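Long-range contact in Lmo1340 protein (Listeria monocytogenes, PDB 4NLM), which is of unknown function but is probably a surface lipoprotein built around a YqgU-like six-bladed beta-propeller domain: residues E36-F47 with Y353-F363. Sequence-based numbering, arbitrary orientation.
Sequences EVQGVQIKTKEF and YNLINTPTKSF
In Phe47, CG lies anti to the backbone N (chi1 174°), which turns one face of the ring to Ile356. The CG2 methyl of Ile356 is itself anti to its backbone N and sits over the centre of that ring. CG2 of Ile356 lies 3.7 Å from the centroid of the Phe47 ring, almost on its normal, a CH-pi contact. Val40 and Ile356 lie side by side and point the same way, with CG2 of Val40 3.8 Å from CD1 of Ile356. Ile42 CD1 packs against Ile356 CG2. Leu61 of strand 58-65 touches Ile42 and Phe47, and Leu74 of strand 68-75 touches Val40 and Ile356.

The backbones pair as short parallel strands. Val40 N donates to Leu355 O at 3.0 Å and Asn357 N to Val40 O at 2.8 Å, the latter almost straight. Ile42 N then reaches Asn357 O at 3.2 Å. Gly39 CA rests 3.1 Å from Leu355 O. A water accepts from Asn357 ND2 and gives a weak bond to Gly39 O.

At the other end, Tyr353 OH donates to Glu36 OE2 at 2.6 Å. It meets OE2 on the anti side, tilted 29° out of the carboxylate plane. OE2 lies at the ring edge, near its plane. Val37 packs on Tyr353 CB.

Strand 40-41 thus forms an outermost strand of the sheet that holds 352-357. Backbone bonds and an apolar cluster join the chain's two ends, consistent with closure of the propeller ring.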
loop_
_atom_site.group_PDB
_atom_site.type_symbol
_atom_site.label_atom_id
_atom_site.label_comp_id
_atom_site.label_asym_id
_atom_site.label_seq_id
_atom_site.Cartn_x
_atom_site.Cartn_y
_atom_site.Cartn_z
ATOM N N GLU A 36 -1.585 -24.471 -9.675
ATOM C CA GLU A 36 -2.488 -23.693 -8.836
ATOM C C GLU A 36 -1.916 -23.533 -7.436
ATOM O O GLU A 36 -1.197 -24.401 -6.931
ATOM C CB GLU A 36 -3.871 -24.328 -8.749
ATOM C CG GLU A 36 -4.666 -24.229 -10.042
ATOM C CD GLU A 36 -6.044 -24.830 -9.899
ATOM O OE1 GLU A 36 -6.135 -26.032 -9.582
ATOM O OE2 GLU A 36 -7.029 -24.106 -10.117
ATOM N N VAL A 37 -2.247 -22.401 -6.829
ATOM C CA VAL A 37 -1.844 -22.096 -5.476
ATOM C C VAL A 37 -2.194 -23.204 -4.505
ATOM O O VAL A 37 -3.314 -23.735 -4.510
ATOM C CB VAL A 37 -2.489 -20.782 -4.997
ATOM C CG1 VAL A 37 -2.314 -20.580 -3.502
ATOM C CG2 VAL A 37 -1.906 -19.601 -5.779
ATOM N N GLN A 38 -1.205 -23.568 -3.696
ATOM C CA GLN A 38 -1.379 -24.526 -2.619
ATOM C C GLN A 38 -1.207 -23.753 -1.331
ATOM O O GLN A 38 -0.298 -22.941 -1.210
ATOM C CB GLN A 38 -0.330 -25.635 -2.660
ATOM C CG GLN A 38 -0.386 -26.498 -3.901
ATOM C CD GLN A 38 0.464 -27.750 -3.786
ATOM O OE1 GLN A 38 1.116 -27.985 -2.767
ATOM N NE2 GLN A 38 0.453 -28.567 -4.833
ATOM N N GLY A 39 -2.107 -23.964 -0.388
ATOM C CA GLY A 39 -1.979 -23.323 0.906
ATOM C C GLY A 39 -1.210 -24.109 1.944
ATOM O O GLY A 39 -0.990 -25.317 1.815
ATOM N N VAL A 40 -0.785 -23.394 2.968
ATOM C CA VAL A 40 -0.139 -24.001 4.132
ATOM C C VAL A 40 -0.995 -23.701 5.349
ATOM O O VAL A 40 -1.644 -22.673 5.403
ATOM C CB VAL A 40 1.279 -23.473 4.408
ATOM C CG1 VAL A 40 2.209 -23.885 3.292
ATOM C CG2 VAL A 40 1.286 -21.970 4.658
ATOM N N GLN A 41 -0.973 -24.620 6.315
ATOM C CA GLN A 41 -1.683 -24.443 7.570
ATOM C C GLN A 41 -0.786 -23.761 8.582
ATOM O O GLN A 41 0.369 -24.140 8.745
ATOM C CB GLN A 41 -2.125 -25.791 8.161
ATOM C CG GLN A 41 -3.314 -26.459 7.482
ATOM C CD GLN A 41 -3.854 -27.632 8.282
ATOM O OE1 GLN A 41 -3.455 -27.856 9.428
ATOM N NE2 GLN A 41 -4.775 -28.379 7.688
ATOM N N ILE A 42 -1.309 -22.733 9.234
ATOM C CA ILE A 42 -0.577 -22.065 10.299
ATOM C C ILE A 42 -1.611 -21.808 11.391
ATOM O O ILE A 42 -2.728 -21.335 11.122
ATOM C CB ILE A 42 0.064 -20.735 9.854
ATOM C CG1 ILE A 42 0.964 -20.965 8.654
ATOM C CG2 ILE A 42 0.853 -20.125 11.004
ATOM C CD1 ILE A 42 1.610 -19.701 8.117
ATOM N N LYS A 43 -1.207 -22.077 12.630
ATOM C CA LYS A 43 -2.040 -21.811 13.799
ATOM C C LYS A 43 -2.456 -20.352 13.780
ATOM O O LYS A 43 -1.657 -19.453 13.504
ATOM C CB LYS A 43 -1.294 -22.115 15.102
ATOM C CG LYS A 43 -0.952 -23.586 15.291
ATOM C CD LYS A 43 -0.196 -23.835 16.584
ATOM C CE LYS A 43 0.120 -25.312 16.752
ATOM N NZ LYS A 43 0.969 -25.577 17.943
ATOM N N THR A 44 -3.708 -20.113 14.106
ATOM C CA THR A 44 -4.272 -18.783 14.037
ATOM C C THR A 44 -3.501 -17.688 14.763
ATOM O O THR A 44 -3.220 -16.641 14.183
ATOM C CB THR A 44 -5.716 -18.812 14.554
ATOM O OG1 THR A 44 -6.392 -19.910 13.945
ATOM C CG2 THR A 44 -6.446 -17.517 14.222
ATOM N N LYS A 45 -3.129 -17.937 16.010
ATOM C CA LYS A 45 -2.434 -16.933 16.812
ATOM C C LYS A 45 -0.971 -16.759 16.406
ATOM O O LYS A 45 -0.358 -15.724 16.681
ATOM C CB LYS A 45 -2.579 -17.253 18.299
ATOM C CG LYS A 45 -4.003 -17.044 18.813
ATOM C CD LYS A 45 -4.485 -15.650 18.443
ATOM C CE LYS A 45 -5.965 -15.463 18.732
ATOM N NZ LYS A 45 -6.439 -14.132 18.259
ATOM N N GLU A 46 -0.439 -17.755 15.709
ATOM C CA GLU A 46 0.943 -17.730 15.233
ATOM C C GLU A 46 1.064 -16.919 13.927
ATOM O O GLU A 46 1.992 -16.169 13.748
ATOM C CB GLU A 46 1.427 -19.149 15.005
ATOM C CG GLU A 46 2.852 -19.240 14.559
ATOM C CD GLU A 46 3.414 -20.649 14.500
ATOM O OE1 GLU A 46 2.778 -21.618 14.955
ATOM O OE2 GLU A 46 4.548 -20.756 13.982
ATOM N N PHE A 47 0.100 -17.071 13.028
ATOM C CA PHE A 47 0.098 -16.348 11.756
ATOM C C PHE A 47 -0.169 -14.894 12.074
ATOM O O PHE A 47 -1.123 -14.584 12.777
ATOM C CB PHE A 47 -1.012 -16.903 10.870
ATOM C CG PHE A 47 -1.216 -16.144 9.560
ATOM C CD1 PHE A 47 -0.156 -15.880 8.686
ATOM C CD2 PHE A 47 -2.462 -15.693 9.214
ATOM C CE1 PHE A 47 -0.365 -15.210 7.521
ATOM C CE2 PHE A 47 -2.680 -15.022 8.029
ATOM C CZ PHE A 47 -1.629 -14.775 7.181
ATOM N N TYR A 353 -8.137 -18.840 -4.052
ATOM C CA TYR A 353 -7.363 -19.865 -3.376
ATOM C C TYR A 353 -6.992 -19.428 -1.985
ATOM O O TYR A 353 -6.680 -18.275 -1.754
ATOM C CB TYR A 353 -6.073 -20.117 -4.126
ATOM C CG TYR A 353 -6.291 -20.499 -5.556
ATOM C CD1 TYR A 353 -6.383 -19.531 -6.548
ATOM C CD2 TYR A 353 -6.390 -21.826 -5.915
ATOM C CE1 TYR A 353 -6.594 -19.887 -7.870
ATOM C CE2 TYR A 353 -6.621 -22.195 -7.222
ATOM C CZ TYR A 353 -6.705 -21.228 -8.202
ATOM O OH TYR A 353 -6.927 -21.625 -9.503
ATOM N N ASN A 354 -6.997 -20.364 -1.059
ATOM C CA ASN A 354 -6.528 -20.094 0.283
ATOM C C ASN A 354 -5.030 -20.331 0.282
ATOM O O ASN A 354 -4.552 -21.411 -0.026
ATOM C CB ASN A 354 -7.193 -21.050 1.261
ATOM C CG ASN A 354 -8.679 -20.799 1.411
ATOM O OD1 ASN A 354 -9.140 -19.669 1.367
ATOM N ND2 ASN A 354 -9.436 -21.866 1.617
ATOM N N LEU A 355 -4.276 -19.284 0.561
ATOM C CA LEU A 355 -2.818 -19.378 0.636
ATOM C C LEU A 355 -2.390 -19.791 2.059
ATOM O O LEU A 355 -1.497 -20.616 2.228
ATOM C CB LEU A 355 -2.198 -18.052 0.217
ATOM C CG LEU A 355 -0.692 -17.958 0.339
ATOM C CD1 LEU A 355 -0.007 -19.019 -0.510
ATOM C CD2 LEU A 355 -0.272 -16.566 -0.090
ATOM N N ILE A 356 -3.006 -19.164 3.056
ATOM C CA ILE A 356 -2.760 -19.497 4.451
ATOM C C ILE A 356 -4.068 -20.012 5.027
ATOM O O ILE A 356 -5.073 -19.298 5.027
ATOM C CB ILE A 356 -2.292 -18.286 5.307
ATOM C CG1 ILE A 356 -1.129 -17.532 4.637
ATOM C CG2 ILE A 356 -1.938 -18.749 6.718
ATOM C CD1 ILE A 356 0.124 -18.329 4.450
ATOM N N ASN A 357 -4.055 -21.258 5.488
ATOM C CA ASN A 357 -5.238 -21.903 6.028
ATOM C C ASN A 357 -5.227 -21.876 7.523
ATOM O O ASN A 357 -4.219 -22.184 8.150
ATOM C CB ASN A 357 -5.281 -23.365 5.582
ATOM C CG ASN A 357 -5.599 -23.516 4.101
ATOM O OD1 ASN A 357 -6.559 -22.935 3.615
ATOM N ND2 ASN A 357 -4.821 -24.322 3.397
ATOM N N THR A 358 -6.365 -21.513 8.095
ATOM C CA THR A 358 -6.524 -21.549 9.527
ATOM C C THR A 358 -6.955 -22.989 9.837
ATOM O O THR A 358 -7.778 -23.534 9.112
ATOM C CB THR A 358 -7.660 -20.618 9.993
ATOM O OG1 THR A 358 -8.919 -21.133 9.542
ATOM C CG2 THR A 358 -7.481 -19.212 9.460
ATOM N N PRO A 359 -6.341 -23.639 10.843
ATOM C CA PRO A 359 -6.922 -24.962 11.199
ATOM C C PRO A 359 -8.424 -24.861 11.481
ATOM O O PRO A 359 -8.864 -23.884 12.045
ATOM C CB PRO A 359 -6.195 -25.339 12.497
ATOM C CG PRO A 359 -4.968 -24.485 12.529
ATOM C CD PRO A 359 -5.321 -23.210 11.812
ATOM N N THR A 360 -9.185 -25.883 11.097
ATOM C CA THR A 360 -10.641 -25.856 11.249
ATOM C C THR A 360 -11.062 -25.938 12.705
ATOM O O THR A 360 -12.113 -25.431 13.041
ATOM C CB THR A 360 -11.330 -27.027 10.526
ATOM O OG1 THR A 360 -10.709 -28.251 10.921
ATOM C CG2 THR A 360 -11.197 -26.867 9.058
ATOM N N LYS A 361 -10.220 -26.572 13.513
ATOM C CA LYS A 361 -10.408 -26.677 14.954
ATOM C C LYS A 361 -9.091 -26.401 15.668
ATOM O O LYS A 361 -8.029 -26.442 15.071
ATOM C CB LYS A 361 -10.940 -28.050 15.397
ATOM C CG LYS A 361 -12.209 -28.430 14.713
ATOM C CD LYS A 361 -12.857 -29.622 15.397
ATOM C CE LYS A 361 -14.257 -29.854 14.881
ATOM N NZ LYS A 361 -14.958 -30.905 15.670
ATOM N N SER A 362 -9.181 -26.107 16.959
ATOM C CA SER A 362 -8.000 -25.863 17.774
ATOM C C SER A 362 -7.397 -27.193 18.203
ATOM O O SER A 362 -7.989 -27.907 19.002
ATOM C CB SER A 362 -8.357 -25.047 19.024
ATOM O OG SER A 362 -8.845 -23.764 18.695
ATOM N N PHE A 363 -6.240 -27.543 17.662
ATOM C CA PHE A 363 -5.598 -28.791 18.053
ATOM C C PHE A 363 -4.085 -28.649 18.160
ATOM O O PHE A 363 -3.399 -29.555 18.636
ATOM C CB PHE A 363 -6.000 -29.951 17.121
ATOM C CG PHE A 363 -5.676 -29.724 15.675
ATOM C CD1 PHE A 363 -4.396 -29.953 15.191
ATOM C CD2 PHE A 363 -6.655 -29.319 14.788
ATOM C CE1 PHE A 363 -4.089 -29.766 13.856
ATOM C CE2 PHE A 363 -6.356 -29.126 13.451
ATOM C CZ PHE A 363 -5.074 -29.348 12.982
ATOM O OXT PHE A 363 -3.512 -27.617 17.807
HETATM O O HOH W 1 -2.861 -26.452 4.169
#